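Local coordinates for protein carboxypeptidase A inhibitor (Ascaris suum, PDB 3FJU) that inhibits carboxypeptidase A, a metalloprotease, as a small secreted disulfide-rich inhibitor, at residues H36-C41 / H52-N57; V17-I22 / Q48-E53; G13-Q18 / S24-I29. All blocks are in the same frame, centred on the assembly; numbering follows the deposited sequence.

Contact 1 (H36-C41 / H52-N57). With ZN (zinc ion), chain C.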
loop_
_atom_site.group_PDB
_atom_site.type_symbol
_atom_site.label_atom_id
_atom_site.label_comp_id
_atom_site.label_asym_id
_atom_site.label_seq_id
_atom_site.Cartn_x
_atom_site.Cartn_y
_atom_site.Cartn_z
ATOM N N HIS B 36 -11.753 -6.400 -12.982
ATOM C CA HIS B 36 -10.956 -7.022 -11.920
ATOM C C HIS B 36 -10.164 -8.276 -12.318
ATOM O O HIS B 36 -9.498 -8.890 -11.460
ATOM C CB HIS B 36 -11.864 -7.313 -10.703
ATOM C CG HIS B 36 -12.468 -6.083 -10.105
ATOM N ND1 HIS B 36 -11.706 -5.090 -9.520
ATOM C CD2 HIS B 36 -13.758 -5.676 -10.012
ATOM C CE1 HIS B 36 -12.506 -4.133 -9.080
ATOM N NE2 HIS B 36 -13.753 -4.459 -9.376
ATOM N N PHE B 37 -10.203 -8.636 -13.603
ATOM C CA PHE B 37 -9.513 -9.836 -14.117
ATOM C C PHE B 37 -9.717 -11.061 -13.227
ATOM O O PHE B 37 -8.778 -11.788 -12.870
ATOM C CB PHE B 37 -8.034 -9.555 -14.399
ATOM C CG PHE B 37 -7.836 -8.567 -15.508
ATOM C CD1 PHE B 37 -7.993 -7.206 -15.275
ATOM C CD2 PHE B 37 -7.533 -9.001 -16.807
ATOM C CE1 PHE B 37 -7.863 -6.279 -16.313
ATOM C CE2 PHE B 37 -7.366 -8.080 -17.842
ATOM C CZ PHE B 37 -7.529 -6.709 -17.584
ATOM N N THR B 38 -10.978 -11.266 -12.867
ATOM C CA THR B 38 -11.344 -12.337 -11.971
ATOM C C THR B 38 -12.743 -12.868 -12.290
ATOM O O THR B 38 -13.312 -12.538 -13.332
ATOM C CB THR B 38 -11.265 -11.843 -10.516
ATOM O OG1 THR B 38 -11.306 -12.956 -9.623
ATOM C CG2 THR B 38 -12.386 -10.835 -10.196
ATOM N N ILE B 39 -13.274 -13.683 -11.381
ATOM C CA ILE B 39 -14.556 -14.368 -11.586
ATOM C C ILE B 39 -15.593 -13.883 -10.585
ATOM O O ILE B 39 -15.241 -13.331 -9.538
ATOM C CB ILE B 39 -14.398 -15.912 -11.471
ATOM C CG1 ILE B 39 -13.968 -16.316 -10.044
ATOM C CG2 ILE B 39 -13.437 -16.425 -12.575
ATOM C CD1 ILE B 39 -13.731 -17.834 -9.813
ATOM N N PRO B 40 -16.884 -14.070 -10.905
ATOM C CA PRO B 40 -17.943 -13.701 -9.968
ATOM C C PRO B 40 -18.046 -14.655 -8.790
ATOM O O PRO B 40 -17.565 -15.797 -8.838
ATOM C CB PRO B 40 -19.227 -13.846 -10.805
ATOM C CG PRO B 40 -18.800 -13.937 -12.190
ATOM C CD PRO B 40 -17.446 -14.572 -12.166
ATOM N N CYS B 41 -18.734 -14.191 -7.756
ATOM C CA CYS B 41 -18.987 -14.984 -6.574
ATOM C C CYS B 41 -20.233 -14.444 -5.887
ATOM O O CYS B 41 -20.634 -13.287 -6.098
ATOM C CB CYS B 41 -17.800 -14.907 -5.615
ATOM S SG CYS B 41 -17.270 -13.183 -5.287
ATOM N N HIS B 52 -3.807 -19.045 -2.230
ATOM C CA HIS B 52 -3.585 -17.750 -1.583
ATOM C C HIS B 52 -4.936 -17.091 -1.451
ATOM O O HIS B 52 -5.550 -16.706 -2.451
ATOM C CB HIS B 52 -2.596 -16.926 -2.398
ATOM C CG HIS B 52 -1.253 -17.556 -2.440
ATOM N ND1 HIS B 52 -0.428 -17.583 -1.342
ATOM C CD2 HIS B 52 -0.627 -18.268 -3.404
ATOM C CE1 HIS B 52 0.679 -18.239 -1.638
ATOM N NE2 HIS B 52 0.587 -18.660 -2.886
ATOM N N GLU B 53 -5.411 -17.027 -0.213
ATOM C CA GLU B 53 -6.763 -16.556 0.126
ATOM C C GLU B 53 -7.232 -15.345 -0.672
ATOM O O GLU B 53 -6.586 -14.312 -0.670
ATOM C CB GLU B 53 -6.841 -16.257 1.628
ATOM C CG GLU B 53 -8.228 -15.846 2.156
ATOM C CD GLU B 53 -8.190 -15.249 3.577
ATOM O OE1 GLU B 53 -7.141 -15.333 4.270
ATOM O OE2 GLU B 53 -9.238 -14.684 3.999
ATOM N N LYS B 54 -8.370 -15.505 -1.343
ATOM C CA LYS B 54 -9.130 -14.396 -1.900
ATOM C C LYS B 54 -10.459 -14.273 -1.152
ATOM O O LYS B 54 -10.827 -15.171 -0.393
ATOM C CB LYS B 54 -9.385 -14.633 -3.378
ATOM C CG LYS B 54 -8.141 -14.418 -4.241
ATOM C CD LYS B 54 -8.500 -14.323 -5.723
ATOM C CE LYS B 54 -7.230 -14.219 -6.595
ATOM N NZ LYS B 54 -7.555 -13.844 -8.018
ATOM N N ILE B 55 -11.154 -13.156 -1.351
ATOM C CA ILE B 55 -12.469 -12.906 -0.722
ATOM C C ILE B 55 -13.497 -12.554 -1.786
ATOM O O ILE B 55 -13.127 -12.128 -2.881
ATOM C CB ILE B 55 -12.410 -11.747 0.311
ATOM C CG1 ILE B 55 -11.974 -10.412 -0.346
ATOM C CG2 ILE B 55 -11.528 -12.157 1.475
ATOM C CD1 ILE B 55 -12.303 -9.085 0.441
ATOM N N CYS B 56 -14.782 -12.725 -1.464
ATOM C CA CYS B 56 -15.839 -12.235 -2.335
ATOM C C CYS B 56 -16.178 -10.828 -1.905
ATOM O O CYS B 56 -16.616 -10.589 -0.780
ATOM C CB CYS B 56 -17.078 -13.123 -2.301
ATOM S SG CYS B 56 -18.266 -12.669 -3.574
ATOM N N ASN B 57 -15.935 -9.895 -2.805
ATOM C CA ASN B 57 -16.187 -8.495 -2.534
ATOM C C ASN B 57 -16.905 -7.880 -3.716
ATOM O O ASN B 57 -16.401 -7.908 -4.845
ATOM C CB ASN B 57 -14.850 -7.802 -2.294
ATOM C CG ASN B 57 -15.008 -6.403 -1.737
ATOM O OD1 ASN B 57 -15.702 -6.196 -0.743
ATOM N ND2 ASN B 57 -14.336 -5.445 -2.356
HETATM ZN ZN ZN C . -15.408 -2.934 -9.442
HETATM O O HOH W 1 -13.781 -1.368 -10.670
HETATM O O HOH W 2 -16.528 -3.305 -7.650
#
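Cys-41 and Cys-56 are joined by a disulfide, and the segments H36-C41 and H52-N57 meet mainly there. The SG-SG bond between Cys-41 and Cys-56 is 2.0 Å long. The dihedral about it is 92°, so the two CB-SG bonds stand nearly at right angles when viewed down the bridge. The CB atoms of Cys-41 and Cys-56 end up 3.8 Å apart. The two halves are built differently. SG of Cys-41 sits between its backbone N and carbonyl carbon (chi1 50°), while SG of Cys-56 lies anti to its backbone N (chi1 -171°).

This is one of the five disulfides of a small cystine-stabilised inhibitor. It ties the loop after helix 26-36 to strand 55-57, which pairs with strand 60-62. The neighbouring bridge Cys-47 to Cys-61 packs close by: the side chain of Cys-41 touches both of these cysteines. Glu-53 and Asn-57 also hydrogen-bond to backbone atoms of the partner protein chain.

The second meeting is looser. The extended side chain of Lys-54 runs past Thr-38, the two pointing in opposite directions. NZ of Lys-54 stays 4.2 Å from OG1 of Thr-38, a contact rather than a bond. OG1 of Thr-38 is instead hydrogen-bonded to the carbonyl of Cys-61, and Lys-54 makes a cation-pi contact with Trp-50.

At the start of the first segment, NE2 of His-36 binds a zinc ion at 2.2 Å. Glu-35 and a water are also near ligands; a second water is farther from the zinc, at 2.6 Å. The ring of His-36 meets Trp-62 with the planes inclined.

Contact 2 (V17-I22 / Q48-E53)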
loop_
_atom_site.group_PDB
_atom_site.type_symbol
_atom_site.label_atom_id
_atom_site.label_comp_id
_atom_site.label_asym_id
_atom_site.label_seq_id
_atom_site.Cartn_x
_atom_site.Cartn_y
_atom_site.Cartn_z
ATOM N N VAL B 17 -19.826 -20.719 -14.452
ATOM C CA VAL B 17 -18.436 -20.292 -14.328
ATOM C C VAL B 17 -17.598 -21.530 -13.992
ATOM O O VAL B 17 -17.745 -22.123 -12.917
ATOM C CB VAL B 17 -18.276 -19.179 -13.265
ATOM C CG1 VAL B 17 -16.809 -18.729 -13.176
ATOM C CG2 VAL B 17 -19.167 -17.973 -13.624
ATOM N N GLN B 18 -16.704 -21.917 -14.896
ATOM C CA GLN B 18 -16.006 -23.189 -14.704
ATOM C C GLN B 18 -14.982 -23.195 -13.581
ATOM O O GLN B 18 -14.781 -24.230 -12.940
ATOM C CB GLN B 18 -15.406 -23.704 -16.009
ATOM C CG GLN B 18 -16.462 -24.252 -16.991
ATOM C CD GLN B 18 -17.218 -25.471 -16.475
ATOM O OE1 GLN B 18 -16.677 -26.303 -15.743
ATOM N NE2 GLN B 18 -18.487 -25.571 -16.847
ATOM N N LYS B 19 -14.367 -22.046 -13.313
ATOM C CA LYS B 19 -13.342 -21.988 -12.281
ATOM C C LYS B 19 -13.905 -22.340 -10.894
ATOM O O LYS B 19 -13.297 -23.128 -10.145
ATOM C CB LYS B 19 -12.646 -20.624 -12.282
ATOM C CG LYS B 19 -11.203 -20.684 -11.867
ATOM C CD LYS B 19 -10.477 -19.357 -12.037
ATOM C CE LYS B 19 -9.898 -19.164 -13.426
ATOM N NZ LYS B 19 -8.829 -18.115 -13.425
ATOM N N ASN B 20 -15.081 -21.799 -10.567
ATOM C CA ASN B 20 -15.697 -22.035 -9.255
ATOM C C ASN B 20 -17.044 -22.778 -9.261
ATOM O O ASN B 20 -17.649 -22.963 -8.221
ATOM C CB ASN B 20 -15.756 -20.741 -8.415
ATOM C CG ASN B 20 -16.623 -19.648 -9.053
ATOM O OD1 ASN B 20 -17.086 -19.785 -10.189
ATOM N ND2 ASN B 20 -16.822 -18.551 -8.325
ATOM N N LYS B 21 -17.504 -23.173 -10.447
ATOM C CA LYS B 21 -18.720 -24.000 -10.614
ATOM C C LYS B 21 -19.968 -23.355 -10.013
ATOM O O LYS B 21 -20.727 -23.972 -9.255
ATOM C CB LYS B 21 -18.505 -25.425 -10.069
ATOM C CG LYS B 21 -17.365 -26.155 -10.754
ATOM C CD LYS B 21 -17.647 -26.390 -12.222
ATOM C CE LYS B 21 -16.656 -27.385 -12.804
ATOM N NZ LYS B 21 -15.402 -26.745 -13.284
ATOM N N ILE B 22 -20.154 -22.084 -10.333
ATOM C CA ILE B 22 -21.375 -21.395 -9.951
ATOM C C ILE B 22 -21.982 -20.714 -11.165
ATOM O O ILE B 22 -21.291 -20.364 -12.134
ATOM C CB ILE B 22 -21.185 -20.347 -8.810
ATOM C CG1 ILE B 22 -20.443 -19.097 -9.317
ATOM C CG2 ILE B 22 -20.482 -20.978 -7.598
ATOM C CD1 ILE B 22 -20.628 -17.845 -8.436
ATOM N N GLN B 48 -12.556 -20.027 -3.141
ATOM C CA GLN B 48 -11.599 -20.922 -2.463
ATOM C C GLN B 48 -10.575 -21.612 -3.380
ATOM O O GLN B 48 -9.653 -22.282 -2.888
ATOM C CB GLN B 48 -12.369 -21.978 -1.634
ATOM C CG GLN B 48 -13.075 -23.036 -2.505
ATOM C CD GLN B 48 -13.841 -24.090 -1.698
ATOM O OE1 GLN B 48 -13.245 -24.853 -0.928
ATOM N NE2 GLN B 48 -15.165 -24.145 -1.887
ATOM N N VAL B 49 -10.706 -21.454 -4.699
ATOM C CA VAL B 49 -9.854 -22.223 -5.625
ATOM C C VAL B 49 -8.410 -21.771 -5.579
ATOM O O VAL B 49 -7.525 -22.482 -6.055
ATOM C CB VAL B 49 -10.355 -22.233 -7.088
ATOM C CG1 VAL B 49 -11.537 -23.182 -7.229
ATOM C CG2 VAL B 49 -10.691 -20.844 -7.564
ATOM N N TRP B 50 -8.172 -20.577 -5.036
ATOM C CA TRP B 50 -6.798 -20.098 -4.885
ATOM C C TRP B 50 -6.269 -20.482 -3.512
ATOM O O TRP B 50 -6.886 -20.178 -2.481
ATOM C CB TRP B 50 -6.715 -18.578 -5.060
ATOM C CG TRP B 50 -7.064 -18.100 -6.437
ATOM C CD1 TRP B 50 -6.198 -17.893 -7.470
ATOM C CD2 TRP B 50 -8.365 -17.733 -6.921
ATOM N NE1 TRP B 50 -6.872 -17.429 -8.578
ATOM C CE2 TRP B 50 -8.207 -17.328 -8.269
ATOM C CE3 TRP B 50 -9.647 -17.711 -6.345
ATOM C CZ2 TRP B 50 -9.284 -16.904 -9.053
ATOM C CZ3 TRP B 50 -10.718 -17.284 -7.128
ATOM C CH2 TRP B 50 -10.524 -16.894 -8.465
ATOM N N ALA B 51 -5.120 -21.142 -3.497
ATOM C CA ALA B 51 -4.411 -21.409 -2.248
ATOM C C ALA B 51 -4.103 -20.105 -1.494
ATOM O O ALA B 51 -4.161 -20.055 -0.259
ATOM C CB ALA B 51 -3.152 -22.134 -2.540
ATOM N N HIS B 52 -3.807 -19.045 -2.230
ATOM C CA HIS B 52 -3.585 -17.750 -1.583
ATOM C C HIS B 52 -4.936 -17.091 -1.451
ATOM O O HIS B 52 -5.550 -16.706 -2.451
ATOM C CB HIS B 52 -2.596 -16.926 -2.398
ATOM C CG HIS B 52 -1.253 -17.556 -2.440
ATOM N ND1 HIS B 52 -0.428 -17.583 -1.342
ATOM C CD2 HIS B 52 -0.627 -18.268 -3.404
ATOM C CE1 HIS B 52 0.679 -18.239 -1.638
ATOM N NE2 HIS B 52 0.587 -18.660 -2.886
ATOM N N GLU B 53 -5.411 -17.027 -0.213
ATOM C CA GLU B 53 -6.763 -16.556 0.126
ATOM C C GLU B 53 -7.232 -15.345 -0.672
ATOM O O GLU B 53 -6.586 -14.312 -0.670
ATOM C CB GLU B 53 -6.841 -16.257 1.628
ATOM C CG GLU B 53 -8.228 -15.846 2.156
ATOM C CD GLU B 53 -8.190 -15.249 3.577
ATOM O OE1 GLU B 53 -7.141 -15.333 4.270
ATOM O OE2 GLU B 53 -9.238 -14.684 3.999
#
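The tip of the beta-hairpin formed by strands 15-17 and 22-24 meets the loop that leads towards strand 55-57, with Lys-19 touching Val-49 and Trp-50. The contact is small and lies at the surface. CG1 of Val-49 comes to 3.4 Å from the backbone O of Lys-19, so a methyl group rests against a carbonyl oxygen. The other methyl, CG2, is turned between its own backbone N and carbonyl carbon. It lies 4.3 Å from CG of Lys-19, and also sits over one face of the Trp-50 indole, towards the rim.

The Lys-19 side chain crosses Trp-50 at about a right angle. Its CD approaches CZ2 of Trp-50 at 4.0 Å. The touch is made by this methylene; beyond it the bend at chi3 (-87°) sets the course of CE and NZ.

Polar bonding lies within the turn. NZ of Lys-21 donates to the backbone O of Gln-18 at 2.6 Å, in the carbonyl plane and on a lone pair. It also reaches OE1 of Gln-18 at 2.8 Å, tilted from that amide's plane. ND2 of Asn-20 bonds to the carbonyls of Pro-40 and Asp-46, linking the turn to the loop between helix 26-36 and strand 55-57. Lys-21, with positive phi, and Ile-22 both face Val-17: a G1 beta bulge where the turn rejoins the hairpin.

Contact 3 (G13-Q18 / S24-I29)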
loop_
_atom_site.group_PDB
_atom_site.type_symbol
_atom_site.label_atom_id
_atom_site.label_comp_id
_atom_site.label_asym_id
_atom_site.label_seq_id
_atom_site.Cartn_x
_atom_site.Cartn_y
_atom_site.Cartn_z
ATOM N N GLY B 13 -31.056 -17.767 -18.132
ATOM C CA GLY B 13 -29.980 -17.504 -19.108
ATOM C C GLY B 13 -28.558 -17.438 -18.555
ATOM O O GLY B 13 -27.613 -17.054 -19.264
ATOM N N GLU B 14 -28.386 -17.806 -17.293
ATOM C CA GLU B 14 -27.073 -17.660 -16.654
ATOM C C GLU B 14 -26.117 -18.715 -17.182
ATOM O O GLU B 14 -26.544 -19.742 -17.739
ATOM C CB GLU B 14 -27.209 -17.730 -15.128
ATOM C CG GLU B 14 -27.894 -16.487 -14.552
ATOM C CD GLU B 14 -28.071 -16.527 -13.056
ATOM O OE1 GLU B 14 -27.549 -17.469 -12.427
ATOM O OE2 GLU B 14 -28.745 -15.608 -12.517
ATOM N N LYS B 15 -24.820 -18.439 -17.059
ATOM C CA LYS B 15 -23.809 -19.402 -17.497
ATOM C C LYS B 15 -23.062 -19.991 -16.301
ATOM O O LYS B 15 -22.980 -19.366 -15.239
ATOM C CB LYS B 15 -22.843 -18.768 -18.500
ATOM C CG LYS B 15 -23.499 -18.071 -19.696
ATOM C CD LYS B 15 -24.446 -18.982 -20.499
ATOM C CE LYS B 15 -24.975 -18.258 -21.749
ATOM N NZ LYS B 15 -25.814 -19.148 -22.640
ATOM N N CYS B 16 -22.526 -21.197 -16.492
ATOM C CA CYS B 16 -21.700 -21.853 -15.486
ATOM C C CYS B 16 -20.258 -21.345 -15.541
ATOM O O CYS B 16 -19.561 -21.498 -16.557
ATOM C CB CYS B 16 -21.724 -23.368 -15.656
ATOM S SG CYS B 16 -21.067 -24.208 -14.195
ATOM N N VAL B 17 -19.826 -20.719 -14.452
ATOM C CA VAL B 17 -18.436 -20.292 -14.328
ATOM C C VAL B 17 -17.598 -21.530 -13.992
ATOM O O VAL B 17 -17.745 -22.123 -12.917
ATOM C CB VAL B 17 -18.276 -19.179 -13.265
ATOM C CG1 VAL B 17 -16.809 -18.729 -13.176
ATOM C CG2 VAL B 17 -19.167 -17.973 -13.624
ATOM N N GLN B 18 -16.704 -21.917 -14.896
ATOM C CA GLN B 18 -16.006 -23.189 -14.704
ATOM C C GLN B 18 -14.982 -23.195 -13.581
ATOM O O GLN B 18 -14.781 -24.230 -12.940
ATOM C CB GLN B 18 -15.406 -23.704 -16.009
ATOM C CG GLN B 18 -16.462 -24.252 -16.991
ATOM C CD GLN B 18 -17.218 -25.471 -16.475
ATOM O OE1 GLN B 18 -16.677 -26.303 -15.743
ATOM N NE2 GLN B 18 -18.487 -25.571 -16.847
ATOM N N SER B 24 -23.790 -17.615 -13.041
ATOM C CA SER B 24 -23.689 -16.159 -13.022
ATOM C C SER B 24 -24.224 -15.601 -14.338
ATOM O O SER B 24 -24.190 -16.279 -15.373
ATOM C CB SER B 24 -22.229 -15.725 -12.846
ATOM O OG SER B 24 -22.097 -14.335 -13.044
ATOM N N THR B 25 -24.711 -14.364 -14.295
ATOM C CA THR B 25 -25.121 -13.689 -15.517
ATOM C C THR B 25 -23.896 -13.391 -16.369
ATOM O O THR B 25 -22.756 -13.256 -15.861
ATOM C CB THR B 25 -25.873 -12.365 -15.235
ATOM O OG1 THR B 25 -25.002 -11.441 -14.568
ATOM C CG2 THR B 25 -27.091 -12.620 -14.384
ATOM N N ILE B 26 -24.116 -13.316 -17.669
ATOM C CA ILE B 26 -23.055 -12.892 -18.560
ATOM C C ILE B 26 -22.534 -11.501 -18.171
ATOM O O ILE B 26 -21.315 -11.254 -18.217
ATOM C CB ILE B 26 -23.485 -12.962 -20.033
ATOM C CG1 ILE B 26 -23.632 -14.421 -20.456
ATOM C CG2 ILE B 26 -22.469 -12.256 -20.930
ATOM C CD1 ILE B 26 -24.514 -14.611 -21.723
ATOM N N VAL B 27 -23.442 -10.605 -17.788
ATOM C CA VAL B 27 -23.053 -9.240 -17.415
ATOM C C VAL B 27 -22.067 -9.278 -16.249
ATOM O O VAL B 27 -21.035 -8.602 -16.296
ATOM C CB VAL B 27 -24.256 -8.332 -17.121
ATOM C CG1 VAL B 27 -23.801 -7.046 -16.430
ATOM C CG2 VAL B 27 -24.967 -7.996 -18.426
ATOM N N GLU B 28 -22.368 -10.086 -15.234
ATOM C CA GLU B 28 -21.472 -10.219 -14.093
ATOM C C GLU B 28 -20.166 -10.922 -14.431
ATOM O O GLU B 28 -19.110 -10.540 -13.937
ATOM C CB GLU B 28 -22.180 -10.893 -12.929
ATOM C CG GLU B 28 -23.137 -9.935 -12.234
ATOM C CD GLU B 28 -22.417 -8.787 -11.566
ATOM O OE1 GLU B 28 -21.860 -9.003 -10.476
ATOM O OE2 GLU B 28 -22.395 -7.661 -12.125
ATOM N N ILE B 29 -20.229 -11.931 -15.286
ATOM C CA ILE B 29 -18.995 -12.572 -15.758
ATOM C C ILE B 29 -18.109 -11.533 -16.480
ATOM O O ILE B 29 -16.908 -11.407 -16.183
ATOM C CB ILE B 29 -19.319 -13.775 -16.657
ATOM C CG1 ILE B 29 -19.937 -14.912 -15.822
ATOM C CG2 ILE B 29 -18.083 -14.227 -17.432
ATOM C CD1 ILE B 29 -20.573 -15.998 -16.638
HETATM O O HOH W 3 -26.606 -14.192 -18.608
#
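Lys-15 and Ser-24 form an antiparallel hydrogen-bonded pair at the closely packed side of this contact. N of Lys-15 donates to O of Ser-24 at 2.8 Å, and N of Ser-24 donates to O of Lys-15 at 2.9 Å. Beside this pair, CG2 of Val-17 fits against both the strand partner and the helix. It lies 3.9 Å from CB of Ser-24 and 3.8 Å from CG1 of Ile-29. The Val-17 and Ile-29 side chains lie alongside, pointing opposite ways. Pro-40 packs on Ser-24 and Ile-29 as well, so apolar groups close this end.

The other side is more open to solvent. Lys-15 bends at chi2 (-56°), and its methylenes run across the exposed Ile-26. CE of Lys-15 lies 3.7 Å from CD1 of Ile-26, while the end of the lysine leads away from the contact. Glu-14 lays its extended chain alongside the backbone at Ser-24 and Thr-25, and meets the Thr-25 methyl only by packing. A water bridges the segments here, donating to O of Gly-13 and accepting from N of Ile-26.

Thr-25 is the N-cap of helix 26-36. Its OG1 accepts from N of Glu-28 at 3.0 Å, and the water takes up N of Ile-26. Two N-H groups of the first helical turn are thus satisfied from outside the helix. Strand pairing ends at Ser-24 and helix capping begins at the next residue, with a side chain and a water serving N-H groups that have no earlier helical carbonyl.

Contacts 1 and 2 lie at the surface, whereas contact 3 is partly buried. Their chemistry follows their place. Contact 1 rests on a covalent bridge with a zinc ligand at one end, contact 2 on a few van der Waals touches, and contact 3 on paired backbone bonds with an apolar cluster. Contacts 2 and 3 share Val-17 and Gln-18, though the centres of the two contacts lie on opposite sides of the chain's centre. Contacts 1 and 2 share His-52 and Glu-53. The segment H36-C41 links all three: CD1 of Ile-39 packs 3.6 Å from CH2 of Trp-50, and CG of Pro-40 lies 3.8 Å from CA of Ile-29.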